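Local coordinates for protein putative Scyalone Dehydratase (Novosphingobium aromaticivorans DSM 12444, PDB 3EF8) that is of unknown function but probably acts as a lyase of NTF2-like fold, dehydrating a small substrate as scytalone dehydratase does, at residues D19-L24 against T70-S75; V92-H97 against D105-G110; H97-E102 against T136-R141. All blocks are in the same frame, centred on the assembly; numbering follows the deposited sequence.

Contact 1. Residues D19-L24 against T70-S75; sequences DYSYHL and TSHHNS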
loop_
_atom_site.group_PDB
_atom_site.type_symbol
_atom_site.label_atom_id
_atom_site.label_comp_id
_atom_site.label_asym_id
_atom_site.label_seq_id
_atom_site.Cartn_x
_atom_site.Cartn_y
_atom_site.Cartn_z
ATOM N N ASP A 19 -3.200 12.436 4.162
ATOM C CA ASP A 19 -3.373 13.834 3.777
ATOM C C ASP A 19 -2.034 14.475 3.511
ATOM O O ASP A 19 -1.844 15.261 2.571
ATOM C CB ASP A 19 -4.048 14.633 4.899
ATOM C CG ASP A 19 -5.532 14.334 5.044
ATOM O OD1 ASP A 19 -6.200 13.781 4.129
ATOM O OD2 ASP A 19 -6.083 14.688 6.125
ATOM N N TYR A 20 -1.040 14.146 4.331
ATOM C CA TYR A 20 0.319 14.640 4.112
ATOM C C TYR A 20 0.877 14.268 2.735
ATOM O O TYR A 20 1.325 15.106 1.960
ATOM C CB TYR A 20 1.294 14.171 5.230
ATOM C CG TYR A 20 2.745 14.514 4.997
ATOM C CD1 TYR A 20 3.529 13.712 4.212
ATOM C CD2 TYR A 20 3.318 15.644 5.548
ATOM C CE1 TYR A 20 4.882 13.998 3.954
ATOM C CE2 TYR A 20 4.675 15.934 5.291
ATOM C CZ TYR A 20 5.418 15.097 4.500
ATOM O OH TYR A 20 6.758 15.359 4.197
ATOM N N SER A 21 0.765 12.989 2.397
ATOM C CA SER A 21 1.292 12.481 1.122
ATOM C C SER A 21 0.534 13.080 -0.051
ATOM O O SER A 21 1.133 13.385 -1.087
ATOM C CB SER A 21 1.226 10.982 1.084
ATOM O OG SER A 21 2.264 10.481 1.869
ATOM N N TYR A 22 -0.760 13.267 0.138
ATOM C CA TYR A 22 -1.604 13.922 -0.893
ATOM C C TYR A 22 -1.154 15.354 -1.148
ATOM O O TYR A 22 -0.882 15.764 -2.276
ATOM C CB TYR A 22 -3.082 13.898 -0.527
ATOM C CG TYR A 22 -3.985 14.573 -1.562
ATOM C CD1 TYR A 22 -4.210 13.994 -2.801
ATOM C CD2 TYR A 22 -4.602 15.788 -1.284
ATOM C CE1 TYR A 22 -4.985 14.614 -3.738
ATOM C CE2 TYR A 22 -5.356 16.424 -2.218
ATOM C CZ TYR A 22 -5.590 15.828 -3.429
ATOM O OH TYR A 22 -6.418 16.478 -4.363
ATOM N N HIS A 23 -1.078 16.131 -0.079
ATOM C CA HIS A 23 -0.646 17.504 -0.233
ATOM C C HIS A 23 0.784 17.669 -0.753
ATOM O O HIS A 23 1.130 18.607 -1.438
ATOM C CB HIS A 23 -0.881 18.280 1.078
ATOM C CG HIS A 23 -2.331 18.504 1.339
ATOM N ND1 HIS A 23 -3.139 19.174 0.442
ATOM C CD2 HIS A 23 -3.133 18.103 2.349
ATOM C CE1 HIS A 23 -4.377 19.193 0.898
ATOM N NE2 HIS A 23 -4.404 18.544 2.050
ATOM N N LEU A 24 1.610 16.684 -0.513
ATOM C CA LEU A 24 2.965 16.663 -1.019
ATOM C C LEU A 24 2.928 16.429 -2.549
ATOM O O LEU A 24 3.560 17.157 -3.310
ATOM C CB LEU A 24 3.767 15.547 -0.312
ATOM C CG LEU A 24 5.202 15.384 -0.765
ATOM C CD1 LEU A 24 6.023 16.720 -0.704
ATOM C CD2 LEU A 24 5.896 14.280 0.073
ATOM N N THR A 70 5.231 13.847 -8.268
ATOM C CA THR A 70 5.622 12.778 -7.342
ATOM C C THR A 70 4.389 11.932 -7.033
ATOM O O THR A 70 3.244 12.377 -7.139
ATOM C CB THR A 70 6.228 13.310 -6.014
ATOM O OG1 THR A 70 5.290 14.106 -5.318
ATOM C CG2 THR A 70 7.447 14.182 -6.201
ATOM N N SER A 71 4.647 10.687 -6.636
ATOM C CA SER A 71 3.604 9.810 -6.175
ATOM C C SER A 71 4.089 9.061 -4.938
ATOM O O SER A 71 5.103 8.405 -4.983
ATOM C CB SER A 71 3.245 8.820 -7.276
ATOM O OG SER A 71 2.064 8.107 -6.980
ATOM N N HIS A 72 3.347 9.221 -3.840
ATOM C CA HIS A 72 3.685 8.588 -2.579
ATOM C C HIS A 72 2.620 7.566 -2.201
ATOM O O HIS A 72 1.439 7.822 -2.175
ATOM C CB HIS A 72 3.789 9.630 -1.477
ATOM C CG HIS A 72 4.993 10.483 -1.567
ATOM N ND1 HIS A 72 5.135 11.482 -2.515
ATOM C CD2 HIS A 72 6.157 10.452 -0.878
ATOM C CE1 HIS A 72 6.338 12.023 -2.400
ATOM N NE2 HIS A 72 6.976 11.434 -1.399
ATOM N N HIS A 73 3.127 6.381 -1.904
ATOM C CA HIS A 73 2.331 5.218 -1.574
ATOM C C HIS A 73 2.790 4.761 -0.192
ATOM O O HIS A 73 3.899 4.263 -0.029
ATOM C CB HIS A 73 2.600 4.104 -2.611
ATOM C CG HIS A 73 2.396 4.564 -4.026
ATOM N ND1 HIS A 73 1.295 4.180 -4.770
ATOM C CD2 HIS A 73 3.098 5.433 -4.792
ATOM C CE1 HIS A 73 1.342 4.816 -5.943
ATOM N NE2 HIS A 73 2.408 5.592 -5.970
ATOM N N ASN A 74 1.920 4.891 0.801
ATOM C CA ASN A 74 2.258 4.651 2.195
ATOM C C ASN A 74 1.509 3.458 2.677
ATOM O O ASN A 74 0.273 3.419 2.532
ATOM C CB ASN A 74 1.843 5.851 3.027
ATOM C CG ASN A 74 2.508 7.121 2.561
ATOM O OD1 ASN A 74 2.012 7.846 1.680
ATOM N ND2 ASN A 74 3.650 7.421 3.170
ATOM N N SER A 75 2.226 2.489 3.234
ATOM C CA SER A 75 1.629 1.223 3.606
ATOM C C SER A 75 2.309 0.688 4.862
ATOM O O SER A 75 3.260 1.281 5.394
ATOM C CB SER A 75 1.789 0.194 2.477
ATOM O OG SER A 75 3.133 -0.149 2.250
HETATM O O HOH W 1 4.875 10.097 2.758
HETATM O O HOH W 2 4.840 16.747 -5.727
#
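Thr70 reaches Leu24 through water: one water donates both to Thr70 OG1 and to the carbonyl O of Leu24, tying the strand to the last turn of helix 3-25. Here the helix packs on the face of the sheet in an NTF2-like fold; the axes of helical segment 19-24 and strand segment 70-75 approach to 8.0 Å and run nearly antiparallel. Threonine suits the place because its beta-branched side chain fits a strand while its hydroxyl serves both the water and Asp25, just beyond the helical segment.

Two residues on, His72 presents the flat of its imidazole to the helix. Leu24 CD2 sits over one face, 3.6 Å from the ring centroid and 25° off its normal, a CH-pi contact in which the two side chains cross at about a right angle. Leu24 gets there with CG anti to its backbone N (chi1 179°), and the methyl lies nearly equidistant from CE1 and NE2. Closer to the backbone, His72 CB rests 3.8 Å from Ser21 OG, while ND1 of the ring is hydrogen-bonded to Asp25.

Asn74 completes the row. Ser21 OG donates to Asn74 OD1 over 2.7 Å, tilted 31° from the carbonyl plane. A second water gives a hydrogen to Ser21 OG at 2.8 Å and takes one from Asn74 ND2, so both ends of the amide are held and its rotation is fixed. The backbone N of Asn74 bonds to Asn76 of the second subunit, which brings this corner to the trimer interface.

The chemistry is that of an imidazole fixed on two sides: leucine covers a face and aspartate holds ND1. A His-Asp pair at the C-terminal end of the helix recalls that of fungal scytalone dehydratases, and is consistent with a related active site.

Contact 2. Residues V92-H97 against D105-G110; sequences VVLAIH and DGILYG
Leu94, Ile96, Ile107 and Tyr109 form the apolar centre on one face of the antiparallel beta hairpin made by strands 86-99 and 106-119. Leu94 CD1 does double duty, touching Tyr109 CE1 at 3.5 Å and Ile107 CG2 at 3.7 Å. It reaches both because CG is trans to N and lies beside the carbonyl carbon (chi1 177°), which swings the branched end toward the neighbouring strand. Ile107 CG2 also lies over a face of the Tyr109 ring, offset toward the rim. Ile107 CD1 meets Ile96 CG2 at 3.6 Å, the two side chains lying side by side. Large apolar side chains suit this surface, which other subunits cover: Leu94 packs on Leu94 of the second subunit, and Tyr109 on Ile96 of the third.

The other face carries Val93, Ala95, Leu108 and His97. Ala95 and Leu108 meet through their CB atoms, and the small alanine lets His72 of the next strand pack against it. Val93 turns CG1 against the backbone of Gly110, 3.7 Å from its carbonyl carbon; with no side chain, the glycine allows this close cover.

Between the faces run paired backbone bonds, Val93 with Gly110, Ala95 with Leu108, and His97 with Gly106. The Leu108 N to Ala95 O bond is nearly straight, with 175° at the hydrogen.

At the polar end Asp105 turns its carboxylate to Arg98 in a salt bridge. Beside it, Gly106 O accepts two hydrogens from one residue: His97 N at 2.8 Å, in the carbonyl plane, and His97 ND1 at 3.0 Å, 47° above that plane yet within the plane of the imidazole.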
loop_
_atom_site.group_PDB
_atom_site.type_symbol
_atom_site.label_atom_id
_atom_site.label_comp_id
_atom_site.label_asym_id
_atom_site.label_seq_id
_atom_site.Cartn_x
_atom_site.Cartn_y
_atom_site.Cartn_z
ATOM N N VAL A 92 6.032 2.013 5.888
ATOM C CA VAL A 92 6.791 1.850 4.646
ATOM C C VAL A 92 6.303 2.839 3.613
ATOM O O VAL A 92 5.117 3.181 3.558
ATOM C CB VAL A 92 6.678 0.404 4.115
ATOM C CG1 VAL A 92 7.311 0.251 2.721
ATOM C CG2 VAL A 92 7.325 -0.567 5.088
ATOM N N VAL A 93 7.250 3.374 2.836
ATOM C CA VAL A 93 6.944 4.308 1.758
ATOM C C VAL A 93 7.604 3.902 0.466
ATOM O O VAL A 93 8.737 3.443 0.443
ATOM C CB VAL A 93 7.284 5.788 2.150
ATOM C CG1 VAL A 93 8.771 5.976 2.380
ATOM C CG2 VAL A 93 6.779 6.740 1.104
ATOM N N LEU A 94 6.837 4.036 -0.608
ATOM C CA LEU A 94 7.308 3.980 -1.985
ATOM C C LEU A 94 7.039 5.384 -2.556
ATOM O O LEU A 94 5.907 5.840 -2.601
ATOM C CB LEU A 94 6.568 2.941 -2.801
ATOM C CG LEU A 94 6.925 2.838 -4.270
ATOM C CD1 LEU A 94 8.354 2.337 -4.451
ATOM C CD2 LEU A 94 5.907 1.878 -4.941
ATOM N N ALA A 95 8.089 6.085 -2.987
ATOM C CA ALA A 95 7.945 7.440 -3.468
ATOM C C ALA A 95 8.637 7.572 -4.815
ATOM O O ALA A 95 9.817 7.296 -4.920
ATOM C CB ALA A 95 8.517 8.455 -2.452
ATOM N N ILE A 96 7.840 7.929 -5.830
ATOM C CA ILE A 96 8.359 8.046 -7.210
ATOM C C ILE A 96 8.398 9.523 -7.562
ATOM O O ILE A 96 7.481 10.242 -7.341
ATOM C CB ILE A 96 7.503 7.275 -8.192
ATOM C CG1 ILE A 96 7.377 5.781 -7.795
ATOM C CG2 ILE A 96 8.118 7.361 -9.617
ATOM C CD1 ILE A 96 6.167 5.502 -6.851
ATOM N N HIS A 97 9.527 9.923 -8.124
ATOM C CA HIS A 97 9.775 11.314 -8.480
ATOM C C HIS A 97 10.088 11.499 -9.960
ATOM O O HIS A 97 11.038 10.885 -10.464
ATOM C CB HIS A 97 10.988 11.810 -7.677
ATOM C CG HIS A 97 10.862 11.629 -6.204
ATOM N ND1 HIS A 97 11.028 10.392 -5.619
ATOM C CD2 HIS A 97 10.621 12.502 -5.204
ATOM C CE1 HIS A 97 10.844 10.511 -4.315
ATOM N NE2 HIS A 97 10.621 11.778 -4.035
ATOM N N ASP A 105 12.969 8.556 -13.732
ATOM C CA ASP A 105 12.278 8.717 -12.471
ATOM C C ASP A 105 13.137 8.191 -11.315
ATOM O O ASP A 105 13.766 7.126 -11.383
ATOM C CB ASP A 105 10.944 7.968 -12.511
ATOM C CG ASP A 105 9.931 8.567 -13.464
ATOM O OD1 ASP A 105 10.046 9.720 -13.936
ATOM O OD2 ASP A 105 8.905 7.877 -13.700
ATOM N N GLY A 106 13.058 8.890 -10.197
ATOM C CA GLY A 106 13.818 8.538 -9.031
ATOM C C GLY A 106 12.910 7.851 -8.018
ATOM O O GLY A 106 11.835 8.362 -7.717
ATOM N N ILE A 107 13.340 6.683 -7.587
ATOM C CA ILE A 107 12.520 5.875 -6.683
ATOM C C ILE A 107 13.166 5.769 -5.320
ATOM O O ILE A 107 14.326 5.407 -5.215
ATOM C CB ILE A 107 12.328 4.433 -7.208
ATOM C CG1 ILE A 107 12.069 4.396 -8.717
ATOM C CG2 ILE A 107 11.229 3.736 -6.348
ATOM C CD1 ILE A 107 10.862 5.098 -9.195
ATOM N N LEU A 108 12.363 6.085 -4.282
ATOM C CA LEU A 108 12.743 5.911 -2.895
ATOM C C LEU A 108 11.898 4.781 -2.304
ATOM O O LEU A 108 10.677 4.786 -2.401
ATOM C CB LEU A 108 12.513 7.191 -2.077
ATOM C CG LEU A 108 12.453 6.991 -0.539
ATOM C CD1 LEU A 108 13.848 6.749 -0.221
ATOM C CD2 LEU A 108 11.917 8.265 0.156
ATOM N N TYR A 109 12.593 3.818 -1.727
ATOM C CA TYR A 109 11.999 2.745 -0.913
ATOM C C TYR A 109 12.409 3.021 0.512
ATOM O O TYR A 109 13.596 3.024 0.812
ATOM C CB TYR A 109 12.486 1.385 -1.327
ATOM C CG TYR A 109 12.329 1.064 -2.781
ATOM C CD1 TYR A 109 11.174 0.486 -3.289
ATOM C CD2 TYR A 109 13.368 1.362 -3.658
ATOM C CE1 TYR A 109 11.052 0.179 -4.642
ATOM C CE2 TYR A 109 13.277 1.023 -4.991
ATOM C CZ TYR A 109 12.113 0.448 -5.479
ATOM O OH TYR A 109 12.022 0.114 -6.820
ATOM N N GLY A 110 11.458 3.324 1.389
ATOM C CA GLY A 110 11.842 3.802 2.694
ATOM C C GLY A 110 10.966 3.307 3.826
ATOM O O GLY A 110 9.956 2.612 3.606
#

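Contact 3. Residues H97-E102 against T136-R141; sequences HRYTKE and TDYHVR
His97, Tyr99, Tyr138 and His139 gather into an aromatic cluster where the end of strand 86-99 meets the loop that follows strand 122-136 in this NTF2-like fold. Tyr138 brings its edge to the imidazole: CE1 lies over one face of His97, 3.3 Å above the plane and offset toward the rim, in a T-shaped pair with the rings inclined at 61°. The tyrosine reaches back from the loop, and its hydroxyl stays above the ring plane, displaced past the rim, 3.8 Å from His97 CE1. His139 also points an edge at the face of His97, more distantly, with centroids 5.7 Å apart. Phe67 of the same chain meets both histidines, so the cluster extends onto strand 67-81.

Each flat ring is used twice: His97 gives a face to the edges of Tyr138 and His139, and Tyr138 in turn gives a face to His139 ND1. Tyr99 adds a polar end to its ring. Its CG lies opposite the carbonyl carbon (chi1 -61°), directing the ring toward the loop. Its OH passes 3.6 Å from Tyr138 CD1, and its ring has Arg103 as a cation-pi partner. His139 holds CG between the backbone N and the carbonyl carbon (chi1 65°), and this conformation brings ND1 near the plane of the Tyr99 ring, at its edge, where ND1 and Tyr99 OH share a hydrogen bond of 2.8 Å.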
loop_
_atom_site.group_PDB
_atom_site.type_symbol
_atom_site.label_atom_id
_atom_site.label_comp_id
_atom_site.label_asym_id
_atom_site.label_seq_id
_atom_site.Cartn_x
_atom_site.Cartn_y
_atom_site.Cartn_z
ATOM N N HIS A 97 9.527 9.923 -8.124
ATOM C CA HIS A 97 9.775 11.314 -8.480
ATOM C C HIS A 97 10.088 11.499 -9.960
ATOM O O HIS A 97 11.038 10.885 -10.464
ATOM C CB HIS A 97 10.988 11.810 -7.677
ATOM C CG HIS A 97 10.862 11.629 -6.204
ATOM N ND1 HIS A 97 11.028 10.392 -5.619
ATOM C CD2 HIS A 97 10.621 12.502 -5.204
ATOM C CE1 HIS A 97 10.844 10.511 -4.315
ATOM N NE2 HIS A 97 10.621 11.778 -4.035
ATOM N N ARG A 98 9.279 12.330 -10.609
ATOM C CA ARG A 98 9.473 12.637 -12.060
ATOM C C ARG A 98 10.087 14.033 -12.062
ATOM O O ARG A 98 9.493 15.017 -11.609
ATOM C CB ARG A 98 8.165 12.620 -12.837
ATOM C CG ARG A 98 8.436 12.968 -14.309
ATOM C CD ARG A 98 7.580 12.273 -15.274
ATOM N NE ARG A 98 7.727 10.840 -15.178
ATOM C CZ ARG A 98 6.867 9.992 -15.714
ATOM N NH1 ARG A 98 5.815 10.458 -16.356
ATOM N NH2 ARG A 98 7.032 8.705 -15.529
ATOM N N TYR A 99 11.336 14.062 -12.526
ATOM C CA TYR A 99 12.116 15.276 -12.456
ATOM C C TYR A 99 11.789 16.265 -13.567
ATOM O O TYR A 99 11.337 15.892 -14.610
ATOM C CB TYR A 99 13.609 14.930 -12.475
ATOM C CG TYR A 99 14.022 14.079 -11.294
ATOM C CD1 TYR A 99 14.283 14.663 -10.060
ATOM C CD2 TYR A 99 14.173 12.701 -11.430
ATOM C CE1 TYR A 99 14.646 13.877 -8.944
ATOM C CE2 TYR A 99 14.559 11.920 -10.341
ATOM C CZ TYR A 99 14.789 12.513 -9.125
ATOM O OH TYR A 99 15.145 11.695 -8.065
ATOM N N THR A 100 12.065 17.531 -13.279
ATOM C CA THR A 100 11.905 18.608 -14.268
ATOM C C THR A 100 13.066 18.574 -15.265
ATOM O O THR A 100 12.886 18.890 -16.437
ATOM C CB THR A 100 11.740 19.966 -13.587
ATOM O OG1 THR A 100 12.763 20.148 -12.604
ATOM C CG2 THR A 100 10.378 20.034 -12.923
ATOM N N LYS A 101 14.249 18.205 -14.777
ATOM C CA LYS A 101 15.402 17.882 -15.626
ATOM C C LYS A 101 15.217 16.510 -16.248
ATOM O O LYS A 101 14.596 15.623 -15.656
ATOM C CB LYS A 101 16.676 17.815 -14.804
ATOM C CG LYS A 101 16.949 19.079 -14.030
ATOM C CD LYS A 101 17.370 20.172 -14.932
ATOM C CE LYS A 101 18.863 20.173 -15.071
ATOM N NZ LYS A 101 19.314 21.348 -15.877
ATOM N N GLU A 102 15.809 16.308 -17.420
ATOM C CA GLU A 102 15.731 15.041 -18.147
ATOM C C GLU A 102 16.586 13.945 -17.553
ATOM O O GLU A 102 17.792 13.870 -17.762
ATOM C CB GLU A 102 16.095 15.233 -19.635
ATOM C CG GLU A 102 16.438 13.937 -20.309
ATOM N N THR A 136 16.611 4.162 -6.341
ATOM C CA THR A 136 16.936 3.968 -7.745
ATOM C C THR A 136 16.869 5.262 -8.491
ATOM O O THR A 136 15.856 5.962 -8.512
ATOM C CB THR A 136 15.934 2.954 -8.370
ATOM O OG1 THR A 136 16.034 1.718 -7.632
ATOM C CG2 THR A 136 16.251 2.690 -9.863
ATOM N N ASP A 137 17.994 5.564 -9.151
ATOM C CA ASP A 137 18.091 6.750 -10.013
ATOM C C ASP A 137 17.711 8.020 -9.267
ATOM O O ASP A 137 17.207 8.982 -9.836
ATOM C CB ASP A 137 17.245 6.569 -11.263
ATOM C CG ASP A 137 17.781 5.498 -12.195
ATOM O OD1 ASP A 137 19.023 5.407 -12.359
ATOM O OD2 ASP A 137 16.988 4.794 -12.804
ATOM N N TYR A 138 18.032 8.031 -7.974
ATOM C CA TYR A 138 17.561 9.067 -7.092
ATOM C C TYR A 138 18.532 10.251 -6.962
ATOM O O TYR A 138 19.695 10.167 -7.434
ATOM C CB TYR A 138 17.281 8.412 -5.743
ATOM C CG TYR A 138 16.386 9.163 -4.790
ATOM C CD1 TYR A 138 15.114 9.561 -5.162
ATOM C CD2 TYR A 138 16.771 9.401 -3.492
ATOM C CE1 TYR A 138 14.288 10.234 -4.289
ATOM C CE2 TYR A 138 15.926 10.060 -2.602
ATOM C CZ TYR A 138 14.701 10.441 -2.993
ATOM O OH TYR A 138 13.900 11.101 -2.080
ATOM N N HIS A 139 18.036 11.320 -6.361
ATOM C CA HIS A 139 18.760 12.635 -6.337
ATOM C C HIS A 139 19.353 12.963 -4.999
ATOM O O HIS A 139 19.900 14.032 -4.770
ATOM C CB HIS A 139 17.850 13.758 -6.782
ATOM C CG HIS A 139 16.717 13.986 -5.852
ATOM N ND1 HIS A 139 15.659 13.109 -5.757
ATOM C CD2 HIS A 139 16.481 14.969 -4.958
ATOM C CE1 HIS A 139 14.820 13.548 -4.833
ATOM N NE2 HIS A 139 15.299 14.673 -4.332
ATOM N N VAL A 140 19.201 12.047 -4.064
ATOM C CA VAL A 140 19.761 12.215 -2.742
ATOM C C VAL A 140 20.672 11.055 -2.425
ATOM O O VAL A 140 20.311 9.879 -2.550
ATOM C CB VAL A 140 18.691 12.298 -1.634
ATOM C CG1 VAL A 140 19.374 12.657 -0.281
ATOM C CG2 VAL A 140 17.593 13.296 -1.992
ATOM N N ARG A 141 21.914 11.385 -2.084
ATOM C CA ARG A 141 22.906 10.380 -1.770
ATOM C C ARG A 141 22.958 9.994 -0.301
ATOM O O ARG A 141 23.011 8.819 0.030
ATOM C CB ARG A 141 24.293 10.861 -2.234
ATOM C CG ARG A 141 25.351 9.842 -1.976
#

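In the fold
Strand 86-99 carries one segment of contacts 2 and 3 and neighbours strand 67-81 of contact 1. Centres of contacts 1 and 2 lie about 10 Å apart, as do those of contacts 2 and 3; contacts 1 and 3 are about 17 Å apart. Ser71 O to Ile96 N (2.9 Å) continues the sheet from contact 1 into contact 2, and Ile107 N to Thr136 O (2.8 Å) carries it toward contact 3. His72 CD2 packs on Ala95 CB (3.5 Å), on the sheet face that His97 shares, consistent with a dehydratase-like pocket. Tetraethylene glycol, probably from crystallisation, lies about 3 Å from the Asp105 side chain and about 5 Å from that of Asp137.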